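Local coordinates for protein cyclic UMP-AMP synthase (Rhodothermus marinus SG0.5JP17-172, PDB 6E0K) that synthesises from UTP and ATP the cyclic dinucleotide 3',3'-cUAMP, a second messenger of a CBASS antiphage defence system, at residues A[211-214]-A[215-219]; A[187-190]-A[191-194]; A[269-272]-A[273-276]. All blocks are in the same frame, centred on the assembly; numbering follows the deposited sequence.

Interaction 1 (A[211-214]-A[215-219])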
loop_
_atom_site.group_PDB
_atom_site.type_symbol
_atom_site.label_atom_id
_atom_site.label_comp_id
_atom_site.label_asym_id
_atom_site.label_seq_id
_atom_site.Cartn_x
_atom_site.Cartn_y
_atom_site.Cartn_z
ATOM N N PRO A 211 -1.767 8.459 -7.365
ATOM C CA PRO A 211 -0.779 7.597 -6.708
ATOM C C PRO A 211 -1.409 6.271 -6.308
ATOM O O PRO A 211 -2.552 6.223 -5.848
ATOM C CB PRO A 211 -0.350 8.418 -5.488
ATOM C CG PRO A 211 -0.683 9.848 -5.853
ATOM C CD PRO A 211 -1.918 9.757 -6.694
ATOM N N SER A 212 -0.642 5.187 -6.478
ATOM C CA SER A 212 -1.215 3.843 -6.434
ATOM C C SER A 212 -1.961 3.570 -5.133
ATOM O O SER A 212 -3.087 3.062 -5.142
ATOM C CB SER A 212 -0.116 2.799 -6.627
ATOM O OG SER A 212 0.389 2.852 -7.954
ATOM N N TYR A 213 -1.346 3.883 -4.001
ATOM C CA TYR A 213 -1.999 3.574 -2.737
ATOM C C TYR A 213 -3.311 4.340 -2.593
ATOM O O TYR A 213 -4.336 3.769 -2.199
ATOM C CB TYR A 213 -1.046 3.879 -1.581
ATOM C CG TYR A 213 -1.679 3.777 -0.216
ATOM C CD1 TYR A 213 -1.890 2.537 0.373
ATOM C CD2 TYR A 213 -2.050 4.915 0.484
ATOM C CE1 TYR A 213 -2.446 2.431 1.634
ATOM C CE2 TYR A 213 -2.624 4.823 1.751
ATOM C CZ TYR A 213 -2.822 3.568 2.313
ATOM O OH TYR A 213 -3.381 3.452 3.572
ATOM N N PHE A 214 -3.301 5.639 -2.917
ATOM C CA PHE A 214 -4.523 6.439 -2.827
ATOM C C PHE A 214 -5.590 5.931 -3.788
ATOM O O PHE A 214 -6.789 5.949 -3.473
ATOM C CB PHE A 214 -4.217 7.908 -3.120
ATOM C CG PHE A 214 -3.374 8.587 -2.078
ATOM C CD1 PHE A 214 -3.395 8.172 -0.758
ATOM C CD2 PHE A 214 -2.562 9.656 -2.434
ATOM C CE1 PHE A 214 -2.620 8.814 0.198
ATOM C CE2 PHE A 214 -1.779 10.298 -1.493
ATOM C CZ PHE A 214 -1.811 9.877 -0.173
ATOM N N LEU A 215 -5.173 5.465 -4.969
ATOM C CA LEU A 215 -6.143 4.959 -5.937
ATOM C C LEU A 215 -6.789 3.675 -5.433
ATOM O O LEU A 215 -8.006 3.499 -5.568
ATOM C CB LEU A 215 -5.467 4.741 -7.295
ATOM C CG LEU A 215 -6.351 4.167 -8.395
ATOM C CD1 LEU A 215 -7.554 5.055 -8.634
ATOM C CD2 LEU A 215 -5.520 3.994 -9.662
ATOM N N GLU A 216 -5.998 2.777 -4.828
ATOM C CA GLU A 216 -6.568 1.570 -4.224
ATOM C C GLU A 216 -7.573 1.929 -3.145
ATOM O O GLU A 216 -8.678 1.372 -3.094
ATOM C CB GLU A 216 -5.464 0.678 -3.640
ATOM C CG GLU A 216 -4.610 0.019 -4.699
ATOM C CD GLU A 216 -3.722 -1.115 -4.179
ATOM O OE1 GLU A 216 -3.916 -1.645 -3.047
ATOM O OE2 GLU A 216 -2.793 -1.461 -4.925
ATOM N N CYS A 217 -7.207 2.868 -2.270
ATOM C CA CYS A 217 -8.120 3.278 -1.209
ATOM C C CYS A 217 -9.390 3.898 -1.778
ATOM O O CYS A 217 -10.487 3.658 -1.262
ATOM C CB CYS A 217 -7.426 4.262 -0.259
ATOM S SG CYS A 217 -6.105 3.524 0.742
ATOM N N LEU A 218 -9.264 4.707 -2.835
ATOM C CA LEU A 218 -10.442 5.313 -3.443
ATOM C C LEU A 218 -11.394 4.240 -3.950
ATOM O O LEU A 218 -12.600 4.270 -3.670
ATOM C CB LEU A 218 -10.018 6.243 -4.585
ATOM C CG LEU A 218 -11.150 7.008 -5.273
ATOM C CD1 LEU A 218 -11.622 8.154 -4.370
ATOM C CD2 LEU A 218 -10.703 7.538 -6.636
ATOM N N LEU A 219 -10.852 3.254 -4.666
ATOM C CA LEU A 219 -11.688 2.193 -5.221
ATOM C C LEU A 219 -12.247 1.275 -4.143
ATOM O O LEU A 219 -13.337 0.704 -4.319
ATOM C CB LEU A 219 -10.869 1.394 -6.240
ATOM C CG LEU A 219 -10.484 2.238 -7.461
ATOM C CD1 LEU A 219 -9.441 1.517 -8.326
ATOM C CD2 LEU A 219 -11.705 2.622 -8.306
#

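Interaction 2 (A[187-190]-A[191-194])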
loop_
_atom_site.group_PDB
_atom_site.type_symbol
_atom_site.label_atom_id
_atom_site.label_comp_id
_atom_site.label_asym_id
_atom_site.label_seq_id
_atom_site.Cartn_x
_atom_site.Cartn_y
_atom_site.Cartn_z
ATOM N N LYS A 187 -9.483 -6.598 -7.863
ATOM C CA LYS A 187 -8.072 -6.344 -8.156
ATOM C C LYS A 187 -7.832 -6.089 -9.645
ATOM O O LYS A 187 -7.077 -5.171 -9.981
ATOM C CB LYS A 187 -7.196 -7.498 -7.647
ATOM C CG LYS A 187 -7.307 -7.700 -6.147
ATOM C CD LYS A 187 -6.984 -6.444 -5.376
ATOM C CE LYS A 187 -7.017 -6.711 -3.875
ATOM N NZ LYS A 187 -6.049 -7.780 -3.479
ATOM N N PRO A 188 -8.434 -6.848 -10.575
ATOM C CA PRO A 188 -8.292 -6.465 -11.991
ATOM C C PRO A 188 -8.772 -5.057 -12.268
ATOM O O PRO A 188 -8.208 -4.376 -13.134
ATOM C CB PRO A 188 -9.143 -7.507 -12.739
ATOM C CG PRO A 188 -9.156 -8.709 -11.814
ATOM C CD PRO A 188 -9.156 -8.127 -10.418
ATOM N N THR A 189 -9.804 -4.600 -11.557
ATOM C CA THR A 189 -10.302 -3.248 -11.787
ATOM C C THR A 189 -9.293 -2.210 -11.313
ATOM O O THR A 189 -9.065 -1.204 -11.995
ATOM C CB THR A 189 -11.658 -3.065 -11.095
ATOM O OG1 THR A 189 -12.608 -3.955 -11.705
ATOM C CG2 THR A 189 -12.163 -1.632 -11.272
ATOM N N ILE A 190 -8.670 -2.435 -10.151
ATOM C CA ILE A 190 -7.599 -1.549 -9.706
ATOM C C ILE A 190 -6.515 -1.462 -10.766
ATOM O O ILE A 190 -6.039 -0.373 -11.111
ATOM C CB ILE A 190 -7.012 -2.032 -8.372
ATOM C CG1 ILE A 190 -8.021 -1.845 -7.236
ATOM C CG2 ILE A 190 -5.726 -1.276 -8.063
ATOM C CD1 ILE A 190 -7.531 -2.513 -5.945
ATOM N N ARG A 191 -6.110 -2.612 -11.303
ATOM C CA ARG A 191 -5.028 -2.602 -12.281
ATOM C C ARG A 191 -5.445 -1.887 -13.554
ATOM O O ARG A 191 -4.648 -1.147 -14.138
ATOM C CB ARG A 191 -4.570 -4.033 -12.580
ATOM C CG ARG A 191 -4.012 -4.713 -11.318
ATOM C CD ARG A 191 -3.322 -6.041 -11.627
ATOM N NE ARG A 191 -4.200 -6.951 -12.361
ATOM C CZ ARG A 191 -4.823 -8.006 -11.835
ATOM N NH1 ARG A 191 -4.654 -8.340 -10.561
ATOM N NH2 ARG A 191 -5.612 -8.750 -12.616
ATOM N N MET A 192 -6.691 -2.095 -13.991
ATOM C CA MET A 192 -7.222 -1.375 -15.147
ATOM C C MET A 192 -7.093 0.132 -14.960
ATOM O O MET A 192 -6.592 0.836 -15.842
ATOM C CB MET A 192 -8.681 -1.755 -15.369
ATOM C CG MET A 192 -9.319 -0.988 -16.536
ATOM S SD MET A 192 -11.106 -1.201 -16.598
ATOM C CE MET A 192 -11.630 -0.291 -15.138
ATOM N N PHE A 193 -7.513 0.645 -13.804
ATOM C CA PHE A 193 -7.424 2.084 -13.594
ATOM C C PHE A 193 -5.978 2.550 -13.444
ATOM O O PHE A 193 -5.629 3.636 -13.918
ATOM C CB PHE A 193 -8.266 2.495 -12.388
ATOM C CG PHE A 193 -9.730 2.587 -12.693
ATOM C CD1 PHE A 193 -10.204 3.509 -13.622
ATOM C CD2 PHE A 193 -10.644 1.765 -12.045
ATOM C CE1 PHE A 193 -11.560 3.596 -13.911
ATOM C CE2 PHE A 193 -12.009 1.865 -12.313
ATOM C CZ PHE A 193 -12.463 2.780 -13.265
ATOM N N LYS A 194 -5.120 1.755 -12.795
ATOM C CA LYS A 194 -3.701 2.103 -12.750
ATOM C C LYS A 194 -3.107 2.213 -14.147
ATOM O O LYS A 194 -2.344 3.141 -14.437
ATOM C CB LYS A 194 -2.919 1.067 -11.930
ATOM C CG LYS A 194 -3.059 1.225 -10.445
ATOM C CD LYS A 194 -2.240 0.126 -9.780
ATOM C CE LYS A 194 -2.133 0.274 -8.300
ATOM N NZ LYS A 194 -0.984 -0.608 -7.890
#

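Interaction 3 (A[269-272]-A[273-276])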
loop_
_atom_site.group_PDB
_atom_site.type_symbol
_atom_site.label_atom_id
_atom_site.label_comp_id
_atom_site.label_asym_id
_atom_site.label_seq_id
_atom_site.Cartn_x
_atom_site.Cartn_y
_atom_site.Cartn_z
ATOM N N GLU A 269 -9.569 15.597 -1.761
ATOM C CA GLU A 269 -10.754 15.402 -2.587
ATOM C C GLU A 269 -10.570 16.038 -3.954
ATOM O O GLU A 269 -11.026 15.496 -4.966
ATOM C CB GLU A 269 -11.988 15.990 -1.909
ATOM C CG GLU A 269 -12.399 15.271 -0.640
ATOM C CD GLU A 269 -13.733 15.760 -0.145
ATOM O OE1 GLU A 269 -14.618 15.998 -0.995
ATOM O OE2 GLU A 269 -13.890 15.932 1.085
ATOM N N GLU A 270 -9.893 17.183 -4.010
ATOM C CA GLU A 270 -9.707 17.838 -5.297
ATOM C C GLU A 270 -8.840 16.999 -6.227
ATOM O O GLU A 270 -9.099 16.936 -7.437
ATOM C CB GLU A 270 -9.108 19.228 -5.101
ATOM C CG GLU A 270 -9.167 20.071 -6.352
ATOM C CD GLU A 270 -10.592 20.447 -6.760
ATOM O OE1 GLU A 270 -11.539 20.265 -5.947
ATOM O OE2 GLU A 270 -10.770 20.919 -7.899
ATOM N N LYS A 271 -7.815 16.331 -5.687
ATOM C CA LYS A 271 -7.005 15.438 -6.518
ATOM C C LYS A 271 -7.814 14.234 -6.985
ATOM O O LYS A 271 -7.655 13.776 -8.127
ATOM C CB LYS A 271 -5.762 14.965 -5.755
ATOM C CG LYS A 271 -4.700 16.048 -5.540
ATOM C CD LYS A 271 -4.037 16.444 -6.850
ATOM C CE LYS A 271 -2.989 17.530 -6.648
ATOM N NZ LYS A 271 -1.729 16.979 -6.100
ATOM N N ALA A 272 -8.675 13.696 -6.116
ATOM C CA ALA A 272 -9.546 12.599 -6.531
ATOM C C ALA A 272 -10.501 13.042 -7.634
ATOM O O ALA A 272 -10.716 12.311 -8.606
ATOM C CB ALA A 272 -10.325 12.056 -5.331
ATOM N N ARG A 273 -11.098 14.232 -7.496
ATOM C CA ARG A 273 -11.980 14.740 -8.548
ATOM C C ARG A 273 -11.227 14.943 -9.856
ATOM O O ARG A 273 -11.785 14.746 -10.944
ATOM C CB ARG A 273 -12.620 16.053 -8.101
ATOM C CG ARG A 273 -13.438 15.921 -6.848
ATOM C CD ARG A 273 -14.729 15.235 -7.141
ATOM N NE ARG A 273 -15.638 15.308 -6.001
ATOM C CZ ARG A 273 -16.613 14.437 -5.786
ATOM N NH1 ARG A 273 -16.788 13.427 -6.637
ATOM N NH2 ARG A 273 -17.394 14.565 -4.723
ATOM N N ARG A 274 -9.967 15.368 -9.776
ATOM C CA ARG A 274 -9.172 15.509 -10.990
ATOM C C ARG A 274 -8.996 14.162 -11.683
ATOM O O ARG A 274 -9.132 14.052 -12.908
ATOM C CB ARG A 274 -7.812 16.131 -10.665
ATOM C CG ARG A 274 -6.919 16.299 -11.905
ATOM C CD ARG A 274 -5.588 16.955 -11.583
ATOM N NE ARG A 274 -4.729 16.084 -10.798
ATOM C CZ ARG A 274 -3.442 16.306 -10.561
ATOM N NH1 ARG A 274 -2.836 17.381 -11.064
ATOM N NH2 ARG A 274 -2.756 15.435 -9.828
ATOM N N PHE A 275 -8.673 13.121 -10.913
ATOM C CA PHE A 275 -8.561 11.790 -11.501
ATOM C C PHE A 275 -9.852 11.400 -12.211
ATOM O O PHE A 275 -9.819 10.861 -13.322
ATOM C CB PHE A 275 -8.192 10.774 -10.412
ATOM C CG PHE A 275 -8.459 9.338 -10.793
ATOM C CD1 PHE A 275 -7.628 8.675 -11.683
ATOM C CD2 PHE A 275 -9.541 8.657 -10.262
ATOM C CE1 PHE A 275 -7.867 7.359 -12.039
ATOM C CE2 PHE A 275 -9.783 7.322 -10.614
ATOM C CZ PHE A 275 -8.942 6.680 -11.514
ATOM N N LEU A 276 -11.002 11.697 -11.603
ATOM C CA LEU A 276 -12.269 11.343 -12.236
ATOM C C LEU A 276 -12.473 12.112 -13.537
ATOM O O LEU A 276 -12.975 11.546 -14.518
ATOM C CB LEU A 276 -13.435 11.603 -11.285
ATOM C CG LEU A 276 -13.383 10.836 -9.962
ATOM C CD1 LEU A 276 -14.564 11.273 -9.099
ATOM C CD2 LEU A 276 -13.391 9.318 -10.164
HETATM O O HOH W 1 -14.895 17.178 -3.761
HETATM O O HOH W 2 -5.241 13.751 -9.423
#

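Interaction 1 (A[211-214]-A[215-219])
The carbonyl oxygen of Phe214 takes the amide of Leu218, with N to O at 2.8 Å. This i to i+4 bond is one of four that join 211-214 to 215-219. Pro211 holds the N-cap position. Its carbonyl accepts from the amide of Leu215 and so opens the helical series. Ser212 O and Tyr213 O follow in the same way, bound by the amides of Glu216 and Cys217.

The side-chain contact is between Tyr213 and Cys217, one turn apart. It is a sulfur-aromatic contact. The sulfur lies over one face of the phenol ring. Cys217 SG is 3.9 Å from the Tyr213 ring centroid and 20° off the ring normal. It is shifted toward the hydroxyl end of the ring, and Tyr213 CZ is its closest ring atom at 3.6 Å. Tyr213 sends CG opposite its own amide nitrogen (chi1 172°), and this holds the ring out from the helix with one face turned to the sulfur. Phe214 CE1 comes in at the ring edge, in plane.

Glu216 CG lies against the backbone, 3.4 Å from Ser212 O. Beyond CG the chain is extended and carries the carboxylate away from this contact. There OE1 is bonded to His171 and OE2 to Thr53, with a long, weak ion pair to Lys194. Ser212 binds ATP, which places the start of this helix at the nucleotide pocket. Its OG is hydrogen-bonded to Arg197 NH1.

The helix is packed on several sides. Ser212, Leu215, Glu216 and Leu219 touch helix 186-202, Leu218 and Leu219 reach helix 231-244, and Leu215 and Leu218 meet Phe275 of helix 269-285.

Interaction 2 (A[187-190]-A[191-194])
Lys187 gives its carbonyl to the amide of Arg191, with O to N at 3.0 Å. Its CB also approaches the guanidinium, 4.0 Å from Arg191 NH1. Pro188 lies under the same group. Arg191 bends at chi3 (-55°), which folds the guanidinium back over the start of the segment. Pro188 CA then sits over one face, 3.6 Å from the plane, and Pro188 CG is 3.6 Å from Arg191 NH2.

Thr189 turns its methyl toward Phe193. The two side chains run side by side, with CG2 3.7 Å from Phe193 CE2. OG1, on the other branch and beside the backbone nitrogen (chi1 -64°), bonds to Trp185 O. Ile190 runs alongside Lys194 in the same direction, its CG2 3.9 Å from Lys194 CE. The extended Lys194 chain thus has a hydrocarbon flank, while its amine goes on to Thr53 O. Arg191 NE and NH1 donate to the carbonyls of Ser12 and Ser52.

Arg191 and Lys194 therefore pack through their flat or aliphatic parts, while Arg191 NE and NH1 and Lys194 NZ donate to backbone carbonyls. Lys194, which binds ATP, combines an apolar flank with a polar end.

Interaction 3 (A[269-272]-A[273-276])
The opening turns of helix 269-285 hold two water bridges, one from Glu269 to Arg273 and one from the carbonyl of Lys271 to Arg274 NE. In the first, a water donates to Glu269 OE1 and accepts from Arg273 NE, with 3.0 Å between the water and NE. The carboxylate and the guanidinium are not in direct contact.

The second water donates to Lys271 O at 2.7 Å. It accepts from Arg274 NE at 2.8 Å, lying in the guanidinium plane at its edge. Lys271 O also takes the amide of Phe275, with O to N at 3.0 Å, so two donors grip it.

Arg274 bends at chi3 (69°), which sets its guanidinium beside the Lys271 chain. The two side chains point the same way. Lys271 CD lies over one face, 3.4 Å from Arg274 NH2. Both reach the carboxylate of Asp208 in salt bridges, Lys271 NZ to OD2 and Arg274 NH2 to OD1, so the two basic ends share one acid.

Arg273 NH2 bonds to Ala245 O, just past helix 231-244. On the buried side, Leu276 packs on Ile239 and Leu242 of that helix, and Phe275 packs on Leu215 and Leu218 of helix 212-220.

All three are local contacts within one helix each, and the three helices pack together. Interaction 2 is the most buried. Interaction 1 is partly buried and its centre lies closest to the chain centre, about 8 Å from it. Interaction 3 lies furthest out and is the one that uses water. Interactions 1 and 2 share the ATP site, where Ser212 OG is 3.6 Å from Lys194 CE. Glu216 CG also packs 3.8 Å from Ile190 CG2. Interaction 3 joins them through Phe275, whose CZ lies 3.6 Å from Leu215 CD1 and 4.0 Å from Phe193 CD1. The chemistry differs: a sulfur over a ring in interaction 1, apolar flanks of basic chains in interaction 2, water-bridged polar groups and a shared acid in interaction 3.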